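Local atomic coordinates of superoxide dismutase (Leishmania major, PDB entry 4F2N), a protein that catalyses the dismutation of superoxide to oxygen and hydrogen peroxide at a mononuclear iron centre. Residues E56-K61 with F106-F111. Sequence-based numbering, arbitrary orientation.
Sequences ELHYSK and FNHSFF. With FE2 (Fe (II) ion), chain N.
His58 on helix 52-71 faces His108 and Phe111 on helix 96-113, and the two helical segments run in roughly opposite directions. Their backbones stand well apart, with 9.0 Å between His58 CA and His108 CA, and an iron ion occupies the space between the side chains. Segment 56-61 widens into a pi-type turn: Lys61 N bonds to Leu57 O at 3.0 Å and weakly to Glu56 O at 3.4 Å. With CG anti to its backbone N (chi1 -158°), His58 reaches across the gap and places NE2 2.2 Å from the iron. His108 meets the metal through NE2 at 2.0 Å, while its ND1 hydrogen-bonds to Gln104 O one turn earlier, so that the ring is held at both nitrogens. The two NE2 atoms come within 3.1 Å of each other because they share the metal, not a proton, and the imidazoles meet rim to rim with planes at 86°. Beside them, Phe111 CE2 lies 4.1 Å from His58 CE1, bringing an apolar ring obliquely against the ligand. A water binds the iron nearly opposite His58, the angle from His58 NE2 through the iron to the water O being 175°. Asp191 and His195 complete the coordination. His58 and water as axial ligands, with His108, Asp191 and His195 around the equator, form the trigonal bipyramidal site characteristic of iron/manganese superoxide dismutases, in which the antiparallel helices of the alpha-hairpin domain contribute two histidines.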
loop_
_atom_site.group_PDB
_atom_site.type_symbol
_atom_site.label_atom_id
_atom_site.label_comp_id
_atom_site.label_asym_id
_atom_site.label_seq_id
_atom_site.Cartn_x
_atom_site.Cartn_y
_atom_site.Cartn_z
ATOM N N GLU B 56 8.145 16.996 -0.597
ATOM C CA GLU B 56 7.015 17.845 -1.003
ATOM C C GLU B 56 5.759 16.998 -1.269
ATOM O O GLU B 56 4.659 17.322 -0.784
ATOM C CB GLU B 56 7.361 18.674 -2.242
ATOM C CG GLU B 56 6.206 19.525 -2.730
ATOM C CD GLU B 56 6.515 20.355 -3.954
ATOM O OE1 GLU B 56 7.368 19.977 -4.805
ATOM O OE2 GLU B 56 5.862 21.409 -4.074
ATOM N N LEU B 57 5.930 15.921 -2.037
ATOM C CA LEU B 57 4.815 14.996 -2.301
ATOM C C LEU B 57 4.289 14.476 -0.985
ATOM O O LEU B 57 3.080 14.493 -0.724
ATOM C CB LEU B 57 5.269 13.808 -3.158
ATOM C CG LEU B 57 5.633 14.193 -4.595
ATOM C CD1 LEU B 57 6.303 13.012 -5.292
ATOM C CD2 LEU B 57 4.399 14.693 -5.351
ATOM N N HIS B 58 5.194 14.012 -0.138
ATOM C CA HIS B 58 4.780 13.236 1.037
ATOM C C HIS B 58 4.059 14.101 2.042
ATOM O O HIS B 58 3.008 13.717 2.611
ATOM C CB HIS B 58 6.010 12.604 1.703
ATOM C CG HIS B 58 5.672 11.402 2.566
ATOM N ND1 HIS B 58 6.613 10.578 3.062
ATOM C CD2 HIS B 58 4.432 10.881 2.974
ATOM C CE1 HIS B 58 6.006 9.585 3.750
ATOM N NE2 HIS B 58 4.684 9.778 3.688
ATOM N N TYR B 59 4.629 15.282 2.266
ATOM C CA TYR B 59 4.138 16.224 3.266
ATOM C C TYR B 59 3.019 17.097 2.703
ATOM O O TYR B 59 1.930 17.147 3.280
ATOM C CB TYR B 59 5.316 17.088 3.771
ATOM C CG TYR B 59 4.982 18.221 4.745
ATOM C CD1 TYR B 59 4.791 17.975 6.104
ATOM C CD2 TYR B 59 4.890 19.541 4.299
ATOM C CE1 TYR B 59 4.508 19.011 6.994
ATOM C CE2 TYR B 59 4.621 20.590 5.179
ATOM C CZ TYR B 59 4.440 20.317 6.519
ATOM O OH TYR B 59 4.158 21.364 7.357
ATOM N N SER B 60 3.291 17.806 1.598
ATOM C CA SER B 60 2.289 18.727 1.028
ATOM C C SER B 60 1.131 18.061 0.296
ATOM O O SER B 60 0.093 18.690 0.154
ATOM C CB SER B 60 2.921 19.755 0.093
ATOM O OG SER B 60 3.779 20.556 0.861
ATOM N N LYS B 61 1.310 16.827 -0.194
ATOM C CA LYS B 61 0.201 16.121 -0.875
ATOM C C LYS B 61 -0.443 15.065 0.005
ATOM O O LYS B 61 -1.608 15.192 0.320
ATOM C CB LYS B 61 0.591 15.459 -2.207
ATOM C CG LYS B 61 1.484 16.267 -3.135
ATOM C CD LYS B 61 0.805 17.483 -3.706
ATOM C CE LYS B 61 1.842 18.304 -4.473
ATOM N NZ LYS B 61 1.295 19.640 -4.781
ATOM N N PHE B 106 -1.675 11.150 12.634
ATOM C CA PHE B 106 -0.781 10.894 13.753
ATOM C C PHE B 106 0.510 10.223 13.245
ATOM O O PHE B 106 1.625 10.645 13.620
ATOM C CB PHE B 106 -1.466 10.006 14.812
ATOM C CG PHE B 106 -0.503 9.483 15.858
ATOM C CD1 PHE B 106 -0.255 10.220 17.014
ATOM C CD2 PHE B 106 0.185 8.282 15.668
ATOM C CE1 PHE B 106 0.677 9.775 17.967
ATOM C CE2 PHE B 106 1.112 7.820 16.605
ATOM C CZ PHE B 106 1.353 8.573 17.767
ATOM N N ASN B 107 0.369 9.191 12.409
ATOM C CA ASN B 107 1.544 8.405 11.992
ATOM C C ASN B 107 2.544 9.293 11.282
ATOM O O ASN B 107 3.745 9.211 11.566
ATOM C CB ASN B 107 1.166 7.223 11.087
ATOM C CG ASN B 107 0.336 6.187 11.809
ATOM O OD1 ASN B 107 0.346 6.102 13.054
ATOM N ND2 ASN B 107 -0.381 5.387 11.041
ATOM N N HIS B 108 2.055 10.152 10.381
ATOM C CA HIS B 108 2.963 11.067 9.635
ATOM C C HIS B 108 3.576 12.110 10.538
ATOM O O HIS B 108 4.768 12.416 10.413
ATOM C CB HIS B 108 2.263 11.741 8.434
ATOM C CG HIS B 108 2.042 10.797 7.260
ATOM N ND1 HIS B 108 0.965 9.965 7.182
ATOM C CD2 HIS B 108 2.834 10.515 6.159
ATOM C CE1 HIS B 108 1.052 9.213 6.083
ATOM N NE2 HIS B 108 2.206 9.525 5.451
ATOM N N SER B 109 2.784 12.688 11.443
ATOM C CA SER B 109 3.298 13.684 12.392
ATOM C C SER B 109 4.437 13.129 13.215
ATOM O O SER B 109 5.442 13.799 13.457
ATOM C CB SER B 109 2.167 14.217 13.298
ATOM O OG SER B 109 1.207 14.876 12.487
ATOM N N PHE B 110 4.273 11.889 13.636
ATOM C CA PHE B 110 5.265 11.231 14.472
ATOM C C PHE B 110 6.521 10.981 13.653
ATOM O O PHE B 110 7.636 11.261 14.109
ATOM C CB PHE B 110 4.706 9.908 15.053
ATOM C CG PHE B 110 5.633 9.291 16.062
ATOM C CD1 PHE B 110 5.753 9.843 17.340
ATOM C CD2 PHE B 110 6.388 8.176 15.740
ATOM C CE1 PHE B 110 6.608 9.280 18.287
ATOM C CE2 PHE B 110 7.257 7.613 16.679
ATOM C CZ PHE B 110 7.369 8.159 17.948
ATOM N N PHE B 111 6.329 10.500 12.417
ATOM C CA PHE B 111 7.419 10.308 11.455
ATOM C C PHE B 111 8.271 11.562 11.253
ATOM O O PHE B 111 9.508 11.462 11.261
ATOM C CB PHE B 111 6.824 9.856 10.110
ATOM C CG PHE B 111 7.818 9.322 9.124
ATOM C CD1 PHE B 111 8.816 8.413 9.503
ATOM C CD2 PHE B 111 7.720 9.684 7.783
ATOM C CE1 PHE B 111 9.710 7.904 8.559
ATOM C CE2 PHE B 111 8.614 9.160 6.825
ATOM C CZ PHE B 111 9.597 8.269 7.218
HETATM FE FE FE2 N . 3.216 8.249 4.202
HETATM O O HOH W 1 1.850 6.560 4.821
#